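Local atomic coordinates of glucosamine--fructose-6-phosphate aminotransferase [isomerizing] (Francisella tularensis subsp. tularensis, PDB entry 3TBF), a protein that probably converts fructose 6-phosphate to glucosamine 6-phosphate with glutamine-derived ammonia, the fragment being its C-terminal isomerase domain, with two SIS domains. Residues 38-52 / 175-187. Sequence-based numbering, arbitrary orientation.
Sequences ISLDSFDKRAKELFE and AIFTLVIAKLKNS
In the first SIS domain, Phe51 of helix 47-52 plugs as a knob into a hole formed by Phe177, Val180, Ile181 and Leu184 of the long helix 165-184, where the two helix segments cross at -70° with their axes 10.5 Å apart. CG of Phe51 lies anti to the carbonyl carbon (chi1 -67°), beside the backbone N, and in this rotamer one ring face meets Ile181 CD1 in a CH-pi contact, 3.5 Å from the ring centroid, while Ala47 O lies above the opposite face. Leu184 CD2 meets the ring at its edge, and Phe177 directs its own edge toward the Phe51 face in an offset edge-to-face pair, the planes inclined at 62°. Val180 splits its branches: CG1 meets Leu40 CD1, and CG2 touches both Ile38 CG2 and Phe43 CE1 (3.7 Å from the latter). Beside it, Ile38 CD1 meets Leu179 CD1 (3.7 Å), the two side chains crossing at about a right angle. Where the long helix ends in a Schellman motif with Asn186 at C-prime, the bent chain of Lys185 brings NZ to Glu52 O (3.0 Å), approaching from above the carbonyl plane; Thr54 O also accepts from this ammonium. Around this apolar layer, Phe51 and Ile176 reach strand 149-152, an edge strand of the parallel sheet within this chain, Thr178 packs on helix 63-80, and Ile38 and Leu179 touch helix 190-201.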
ATOM      1  N   ILE A  38     -16.896   2.033  28.262  1.00 37.23           N
ATOM      2  CA  ILE A  38     -17.263   2.415  26.916  1.00 37.28           C
ATOM      3  C   ILE A  38     -18.732   2.160  26.743  1.00 37.83           C
ATOM      4  O   ILE A  38     -19.219   1.091  27.094  1.00 36.40           O
ATOM      5  CB  ILE A  38     -16.454   1.700  25.830  1.00 36.81           C
ATOM      6  CG1 ILE A  38     -15.044   2.281  25.807  1.00 35.65           C
ATOM      7  CG2 ILE A  38     -17.053   1.972  24.500  1.00 36.33           C
ATOM      8  CD1 ILE A  38     -14.080   1.519  25.024  1.00 33.47           C
ATOM      9  N   SER A  39     -19.418   3.186  26.247  1.00 38.90           N
ATOM     10  CA  SER A  39     -20.860   3.178  26.201  1.00 41.39           C
ATOM     11  C   SER A  39     -21.415   3.451  24.808  1.00 42.64           C
ATOM     12  O   SER A  39     -21.031   4.400  24.127  1.00 41.74           O
ATOM     13  CB  SER A  39     -21.431   4.204  27.189  1.00 41.68           C
ATOM     14  OG  SER A  39     -22.854   4.221  27.158  1.00 42.39           O
ATOM     15  N   LEU A  40     -22.373   2.624  24.430  1.00 45.05           N
ATOM     16  CA  LEU A  40     -23.088   2.791  23.177  1.00 46.92           C
ATOM     17  C   LEU A  40     -24.016   4.026  23.248  1.00 48.48           C
ATOM     18  O   LEU A  40     -24.245   4.677  22.231  1.00 47.70           O
ATOM     19  CB  LEU A  40     -23.875   1.510  22.865  1.00 47.17           C
ATOM     20  CG  LEU A  40     -24.261   1.310  21.411  1.00 47.88           C
ATOM     21  CD1 LEU A  40     -22.990   1.276  20.565  1.00 46.94           C
ATOM     22  CD2 LEU A  40     -25.111   0.033  21.236  1.00 47.09           C
ATOM     23  N   ASP A  41     -24.512   4.337  24.456  1.00 50.53           N
ATOM     24  CA  ASP A  41     -25.367   5.528  24.714  1.00 52.07           C
ATOM     25  C   ASP A  41     -24.698   6.862  24.442  1.00 51.56           C
ATOM     26  O   ASP A  41     -25.384   7.855  24.293  1.00 52.26           O
ATOM     27  CB  ASP A  41     -25.853   5.561  26.167  1.00 52.89           C
ATOM     28  CG  ASP A  41     -26.718   4.349  26.527  1.00 56.67           C
ATOM     29  OD1 ASP A  41     -27.313   3.738  25.596  1.00 60.03           O
ATOM     30  OD2 ASP A  41     -26.792   4.010  27.743  1.00 59.36           O
ATOM     31  N   SER A  42     -23.372   6.899  24.396  1.00 51.05           N
ATOM     32  CA  SER A  42     -22.670   8.133  24.040  1.00 50.61           C
ATOM     33  C   SER A  42     -22.702   8.420  22.534  1.00 50.11           C
ATOM     34  O   SER A  42     -22.396   9.531  22.118  1.00 49.81           O
ATOM     35  CB  SER A  42     -21.218   8.071  24.496  1.00 50.31           C
ATOM     36  OG  SER A  42     -20.454   7.293  23.585  1.00 51.12           O
ATOM     37  N   PHE A  43     -23.025   7.406  21.731  1.00 49.86           N
ATOM     38  CA  PHE A  43     -23.129   7.554  20.282  1.00 49.60           C
ATOM     39  C   PHE A  43     -24.506   8.075  19.905  1.00 49.57           C
ATOM     40  O   PHE A  43     -25.423   8.109  20.723  1.00 49.58           O
ATOM     41  CB  PHE A  43     -22.900   6.217  19.572  1.00 49.80           C
ATOM     42  CG  PHE A  43     -21.460   5.802  19.498  1.00 49.89           C
ATOM     43  CD1 PHE A  43     -20.792   5.369  20.629  1.00 48.83           C
ATOM     44  CD2 PHE A  43     -20.774   5.830  18.278  1.00 50.81           C
ATOM     45  CE1 PHE A  43     -19.461   4.983  20.564  1.00 49.00           C
ATOM     46  CE2 PHE A  43     -19.429   5.440  18.197  1.00 49.68           C
ATOM     47  CZ  PHE A  43     -18.774   5.018  19.341  1.00 48.94           C
ATOM     48  N   ASP A  44     -24.646   8.477  18.653  1.00 48.97           N
ATOM     49  CA  ASP A  44     -25.949   8.849  18.136  1.00 49.43           C
ATOM     50  C   ASP A  44     -26.845   7.605  18.306  1.00 49.10           C
ATOM     51  O   ASP A  44     -26.326   6.512  18.469  1.00 48.99           O
ATOM     52  CB  ASP A  44     -25.816   9.321  16.684  1.00 49.86           C
ATOM     53  CG  ASP A  44     -24.653  10.353  16.487  1.00 50.95           C
ATOM     54  OD1 ASP A  44     -24.548  11.317  17.283  1.00 54.92           O
ATOM     55  OD2 ASP A  44     -23.839  10.203  15.549  1.00 49.49           O
ATOM     56  N   LYS A  45     -28.168   7.748  18.351  1.00 48.52           N
ATOM     57  CA  LYS A  45     -28.997   6.561  18.694  1.00 48.10           C
ATOM     58  C   LYS A  45     -29.252   5.608  17.514  1.00 46.69           C
ATOM     59  O   LYS A  45     -29.618   4.456  17.715  1.00 47.39           O
ATOM     60  CB  LYS A  45     -30.292   6.943  19.480  1.00 49.30           C
ATOM     61  CG  LYS A  45     -31.268   7.963  18.832  1.00 49.66           C
ATOM     62  CD  LYS A  45     -32.435   7.273  18.062  1.00 49.60           C
ATOM     63  CE  LYS A  45     -33.725   8.141  18.034  1.00 49.39           C
ATOM     64  NZ  LYS A  45     -33.750   9.166  16.927  1.00 44.82           N
ATOM     65  N   ARG A  46     -28.992   6.078  16.292  1.00 45.04           N
ATOM     66  CA  ARG A  46     -29.097   5.262  15.065  1.00 43.14           C
ATOM     67  C   ARG A  46     -27.920   4.320  14.964  1.00 41.47           C
ATOM     68  O   ARG A  46     -28.002   3.289  14.328  1.00 40.92           O
ATOM     69  CB  ARG A  46     -29.054   6.147  13.819  1.00 42.84           C
ATOM     70  CG  ARG A  46     -30.061   7.281  13.809  1.00 42.70           C
ATOM     71  CD  ARG A  46     -31.128   7.048  12.780  1.00 41.52           C
ATOM     72  NE  ARG A  46     -32.343   7.874  12.986  1.00 38.49           N
ATOM     73  CZ  ARG A  46     -33.187   8.127  11.983  1.00 35.28           C
ATOM     74  NH1 ARG A  46     -32.887   7.604  10.772  1.00 31.83           N
ATOM     75  NH2 ARG A  46     -34.304   8.878  12.160  1.00 30.09           N
ATOM     76  N   ALA A  47     -26.820   4.715  15.586  1.00 39.94           N
ATOM     77  CA  ALA A  47     -25.578   3.971  15.585  1.00 38.95           C
ATOM     78  C   ALA A  47     -25.730   2.484  15.841  1.00 39.14           C
ATOM     79  O   ALA A  47     -25.071   1.685  15.178  1.00 38.98           O
ATOM     80  CB  ALA A  47     -24.612   4.567  16.623  1.00 38.06           C
ATOM     81  N   LYS A  48     -26.562   2.109  16.808  1.00 39.37           N
ATOM     82  CA  LYS A  48     -26.678   0.708  17.205  1.00 39.75           C
ATOM     83  C   LYS A  48     -27.324  -0.140  16.128  1.00 39.43           C
ATOM     84  O   LYS A  48     -26.855  -1.231  15.843  1.00 38.58           O
ATOM     85  CB  LYS A  48     -27.450   0.577  18.514  1.00 40.82           C
ATOM     86  CG  LYS A  48     -28.111  -0.779  18.779  1.00 43.45           C
ATOM     87  CD  LYS A  48     -28.631  -0.835  20.224  1.00 49.24           C
ATOM     88  CE  LYS A  48     -29.116  -2.249  20.646  1.00 52.32           C
ATOM     89  NZ  LYS A  48     -30.452  -2.633  20.048  1.00 55.41           N
ATOM     90  N   GLU A  49     -28.409   0.351  15.548  1.00 39.44           N
ATOM     91  CA  GLU A  49     -29.108  -0.391  14.514  1.00 40.19           C
ATOM     92  C   GLU A  49     -28.155  -0.562  13.330  1.00 38.43           C
ATOM     93  O   GLU A  49     -28.037  -1.616  12.744  1.00 38.23           O
ATOM     94  CB  GLU A  49     -30.381   0.359  14.129  1.00 41.23           C
ATOM     95  CG  GLU A  49     -31.059  -0.110  12.855  1.00 46.46           C
ATOM     96  CD  GLU A  49     -31.589   1.064  11.988  1.00 52.97           C
ATOM     97  OE1 GLU A  49     -32.296   1.949  12.554  1.00 57.81           O
ATOM     98  OE2 GLU A  49     -31.308   1.089  10.749  1.00 54.08           O
ATOM     99  N   LEU A  50     -27.430   0.494  13.032  1.00 36.55           N
ATOM    100  CA  LEU A  50     -26.499   0.521  11.921  1.00 35.35           C
ATOM    101  C   LEU A  50     -25.324  -0.462  12.131  1.00 33.67           C
ATOM    102  O   LEU A  50     -24.835  -1.103  11.197  1.00 32.70           O
ATOM    103  CB  LEU A  50     -25.989   1.937  11.830  1.00 35.20           C
ATOM    104  CG  LEU A  50     -25.476   2.453  10.512  1.00 38.17           C
ATOM    105  CD1 LEU A  50     -26.527   3.404   9.902  1.00 42.26           C
ATOM    106  CD2 LEU A  50     -24.168   3.174  10.777  1.00 39.11           C
ATOM    107  N   PHE A  51     -24.886  -0.599  13.369  1.00 31.54           N
ATOM    108  CA  PHE A  51     -23.816  -1.515  13.684  1.00 31.19           C
ATOM    109  C   PHE A  51     -24.300  -2.973  13.715  1.00 32.24           C
ATOM    110  O   PHE A  51     -23.515  -3.895  13.484  1.00 31.52           O
ATOM    111  CB  PHE A  51     -23.192  -1.176  15.038  1.00 30.68           C
ATOM    112  CG  PHE A  51     -22.434   0.141  15.088  1.00 30.46           C
ATOM    113  CD1 PHE A  51     -21.928   0.746  13.946  1.00 27.91           C
ATOM    114  CD2 PHE A  51     -22.180   0.747  16.323  1.00 30.85           C
ATOM    115  CE1 PHE A  51     -21.210   1.929  14.025  1.00 28.29           C
ATOM    116  CE2 PHE A  51     -21.456   1.936  16.399  1.00 30.79           C
ATOM    117  CZ  PHE A  51     -20.964   2.516  15.247  1.00 29.44           C
ATOM    118  N   GLU A  52     -25.575  -3.189  14.039  1.00 33.56           N
ATOM    119  CA  GLU A  52     -26.140  -4.538  14.064  1.00 34.47           C
ATOM    120  C   GLU A  52     -26.221  -5.055  12.649  1.00 33.35           C
ATOM    121  O   GLU A  52     -26.059  -6.229  12.428  1.00 34.94           O
ATOM    122  CB  GLU A  52     -27.529  -4.548  14.679  1.00 35.45           C
ATOM    123  CG  GLU A  52     -27.539  -4.102  16.123  1.00 40.11           C
ATOM    124  CD  GLU A  52     -28.904  -4.257  16.833  1.00 45.67           C
ATOM    125  OE1 GLU A  52     -29.972  -3.971  16.210  1.00 49.52           O
ATOM    126  OE2 GLU A  52     -28.890  -4.637  18.031  1.00 47.65           O
ATOM    127  N   ALA A 175      -9.928   2.703  18.001  1.00 11.39           N
ATOM    128  CA  ALA A 175      -9.850   1.684  19.057  1.00 12.72           C
ATOM    129  C   ALA A 175     -11.136   1.587  19.840  1.00 12.61           C
ATOM    130  O   ALA A 175     -11.563   0.489  20.179  1.00 13.54           O
ATOM    131  CB  ALA A 175      -8.731   1.980  20.066  1.00 11.26           C
ATOM    132  N   ILE A 176     -11.726   2.731  20.153  1.00 12.43           N
ATOM    133  CA  ILE A 176     -12.979   2.760  20.885  1.00 12.96           C
ATOM    134  C   ILE A 176     -14.109   2.146  20.042  1.00 13.91           C
ATOM    135  O   ILE A 176     -14.831   1.303  20.516  1.00 14.21           O
ATOM    136  CB  ILE A 176     -13.350   4.206  21.291  1.00 13.36           C
ATOM    137  CG1 ILE A 176     -12.450   4.661  22.426  1.00 13.87           C
ATOM    138  CG2 ILE A 176     -14.842   4.340  21.673  1.00 10.60           C
ATOM    139  CD1 ILE A 176     -12.450   6.175  22.553  1.00 14.60           C
ATOM    140  N   PHE A 177     -14.242   2.584  18.802  1.00 14.44           N
ATOM    141  CA  PHE A 177     -15.113   1.959  17.814  1.00 15.40           C
ATOM    142  C   PHE A 177     -14.910   0.428  17.717  1.00 15.57           C
ATOM    143  O   PHE A 177     -15.873  -0.329  17.696  1.00 15.28           O
ATOM    144  CB  PHE A 177     -14.878   2.629  16.439  1.00 15.72           C
ATOM    145  CG  PHE A 177     -15.550   1.935  15.302  1.00 18.15           C
ATOM    146  CD1 PHE A 177     -16.910   1.934  15.211  1.00 21.40           C
ATOM    147  CD2 PHE A 177     -14.819   1.307  14.325  1.00 20.69           C
ATOM    148  CE1 PHE A 177     -17.555   1.298  14.166  1.00 24.29           C
ATOM    149  CE2 PHE A 177     -15.457   0.667  13.276  1.00 23.37           C
ATOM    150  CZ  PHE A 177     -16.836   0.679  13.201  1.00 24.05           C
ATOM    151  N   THR A 178     -13.669  -0.032  17.680  1.00 15.60           N
ATOM    152  CA  THR A 178     -13.429  -1.471  17.674  1.00 15.66           C
ATOM    153  C   THR A 178     -14.109  -2.116  18.849  1.00 15.99           C
ATOM    154  O   THR A 178     -14.772  -3.127  18.663  1.00 17.12           O
ATOM    155  CB  THR A 178     -11.946  -1.812  17.714  1.00 15.33           C
ATOM    156  OG1 THR A 178     -11.357  -1.388  16.497  1.00 16.46           O
ATOM    157  CG2 THR A 178     -11.712  -3.269  17.829  1.00 14.83           C
ATOM    158  N   LEU A 179     -13.975  -1.543  20.051  1.00 15.42           N
ATOM    159  CA  LEU A 179     -14.552  -2.196  21.240  1.00 15.59           C
ATOM    160  C   LEU A 179     -16.091  -2.089  21.276  1.00 16.29           C
ATOM    161  O   LEU A 179     -16.790  -3.035  21.660  1.00 18.57           O
ATOM    162  CB  LEU A 179     -13.922  -1.676  22.521  1.00 15.02           C
ATOM    163  CG  LEU A 179     -12.398  -1.845  22.622  1.00 14.53           C
ATOM    164  CD1 LEU A 179     -11.810  -1.127  23.869  1.00 13.68           C
ATOM    165  CD2 LEU A 179     -11.984  -3.276  22.687  1.00 13.94           C
ATOM    166  N   VAL A 180     -16.640  -0.978  20.850  1.00 15.56           N
ATOM    167  CA  VAL A 180     -18.077  -0.878  20.701  1.00 16.39           C
ATOM    168  C   VAL A 180     -18.671  -1.932  19.779  1.00 17.66           C
ATOM    169  O   VAL A 180     -19.637  -2.559  20.099  1.00 17.37           O
ATOM    170  CB  VAL A 180     -18.473   0.503  20.153  1.00 17.33           C
ATOM    171  CG1 VAL A 180     -19.972   0.496  19.669  1.00 16.07           C
ATOM    172  CG2 VAL A 180     -18.191   1.629  21.247  1.00 13.84           C
ATOM    173  N   ILE A 181     -18.042  -2.148  18.633  1.00 19.17           N
ATOM    174  CA  ILE A 181     -18.478  -3.157  17.674  1.00 19.58           C
ATOM    175  C   ILE A 181     -18.271  -4.533  18.245  1.00 20.14           C
ATOM    176  O   ILE A 181     -19.122  -5.395  18.114  1.00 20.91           O
ATOM    177  CB  ILE A 181     -17.702  -3.035  16.324  1.00 19.74           C
ATOM    178  CG1 ILE A 181     -18.020  -1.701  15.699  1.00 23.01           C
ATOM    179  CG2 ILE A 181     -18.128  -4.131  15.312  1.00 19.34           C
ATOM    180  CD1 ILE A 181     -19.560  -1.444  15.529  1.00 26.54           C
ATOM    181  N   ALA A 182     -17.136  -4.732  18.881  1.00 20.49           N
ATOM    182  CA  ALA A 182     -16.817  -6.021  19.439  1.00 22.54           C
ATOM    183  C   ALA A 182     -17.887  -6.446  20.409  1.00 24.48           C
ATOM    184  O   ALA A 182     -18.287  -7.609  20.428  1.00 26.39           O
ATOM    185  CB  ALA A 182     -15.477  -6.008  20.142  1.00 20.29           C
ATOM    186  N   LYS A 183     -18.325  -5.517  21.238  1.00 26.37           N
ATOM    187  CA  LYS A 183     -19.291  -5.826  22.278  1.00 27.82           C
ATOM    188  C   LYS A 183     -20.664  -6.122  21.703  1.00 29.10           C
ATOM    189  O   LYS A 183     -21.341  -7.054  22.099  1.00 30.67           O
ATOM    190  CB  LYS A 183     -19.410  -4.627  23.195  1.00 28.26           C
ATOM    191  CG  LYS A 183     -20.474  -4.722  24.255  1.00 28.83           C
ATOM    192  CD  LYS A 183     -20.119  -3.726  25.297  1.00 31.73           C
ATOM    193  CE  LYS A 183     -21.261  -3.406  26.250  1.00 34.85           C
ATOM    194  NZ  LYS A 183     -21.228  -4.284  27.441  1.00 34.02           N
ATOM    195  N   LEU A 184     -21.068  -5.304  20.759  1.00 29.59           N
ATOM    196  CA  LEU A 184     -22.369  -5.454  20.124  1.00 30.86           C
ATOM    197  C   LEU A 184     -22.496  -6.784  19.363  1.00 31.66           C
ATOM    198  O   LEU A 184     -23.591  -7.310  19.210  1.00 32.65           O
ATOM    199  CB  LEU A 184     -22.539  -4.316  19.137  1.00 30.63           C
ATOM    200  CG  LEU A 184     -23.859  -3.596  19.116  1.00 33.77           C
ATOM    201  CD1 LEU A 184     -24.445  -3.411  20.529  1.00 38.11           C
ATOM    202  CD2 LEU A 184     -23.643  -2.247  18.456  1.00 35.45           C
ATOM    203  N   LYS A 185     -21.379  -7.294  18.855  1.00 30.87           N
ATOM    204  CA  LYS A 185     -21.403  -8.495  18.061  1.00 31.32           C
ATOM    205  C   LYS A 185     -20.883  -9.642  18.870  1.00 31.86           C
ATOM    206  O   LYS A 185     -20.570 -10.673  18.332  1.00 33.30           O
ATOM    207  CB  LYS A 185     -20.543  -8.336  16.799  1.00 30.88           C
ATOM    208  CG  LYS A 185     -21.018  -7.229  15.893  1.00 28.62           C
ATOM    209  CD  LYS A 185     -21.300  -7.685  14.521  1.00 29.68           C
ATOM    210  CE  LYS A 185     -22.041  -6.595  13.747  1.00 30.37           C
ATOM    211  NZ  LYS A 185     -23.264  -7.101  13.068  1.00 32.10           N
ATOM    212  N   ASN A 186     -20.746  -9.451  20.163  1.00 32.30           N
ATOM    213  CA  ASN A 186     -20.309 -10.533  21.051  1.00 32.57           C
ATOM    214  C   ASN A 186     -18.976 -11.139  20.695  1.00 30.85           C
ATOM    215  O   ASN A 186     -18.719 -12.260  21.039  1.00 30.54           O
ATOM    216  CB  ASN A 186     -21.404 -11.613  21.110  1.00 33.95           C
ATOM    217  CG  ASN A 186     -22.745 -11.036  21.593  1.00 36.09           C
ATOM    218  OD1 ASN A 186     -23.752 -11.063  20.875  1.00 36.13           O
ATOM    219  ND2 ASN A 186     -22.730 -10.451  22.799  1.00 37.57           N
ATOM    220  N   SER A 187     -18.111 -10.373  20.045  1.00 29.32           N
ATOM    221  CA  SER A 187     -16.788 -10.877  19.651  1.00 28.33           C
ATOM    222  C   SER A 187     -15.860 -10.951  20.861  1.00 27.61           C
ATOM    223  O   SER A 187     -14.859 -11.670  20.808  1.00 28.24           O
ATOM    224  CB  SER A 187     -16.166  -9.972  18.579  1.00 27.79           C
ATOM    225  OG  SER A 187     -17.145  -9.554  17.626  1.00 28.52           O
TER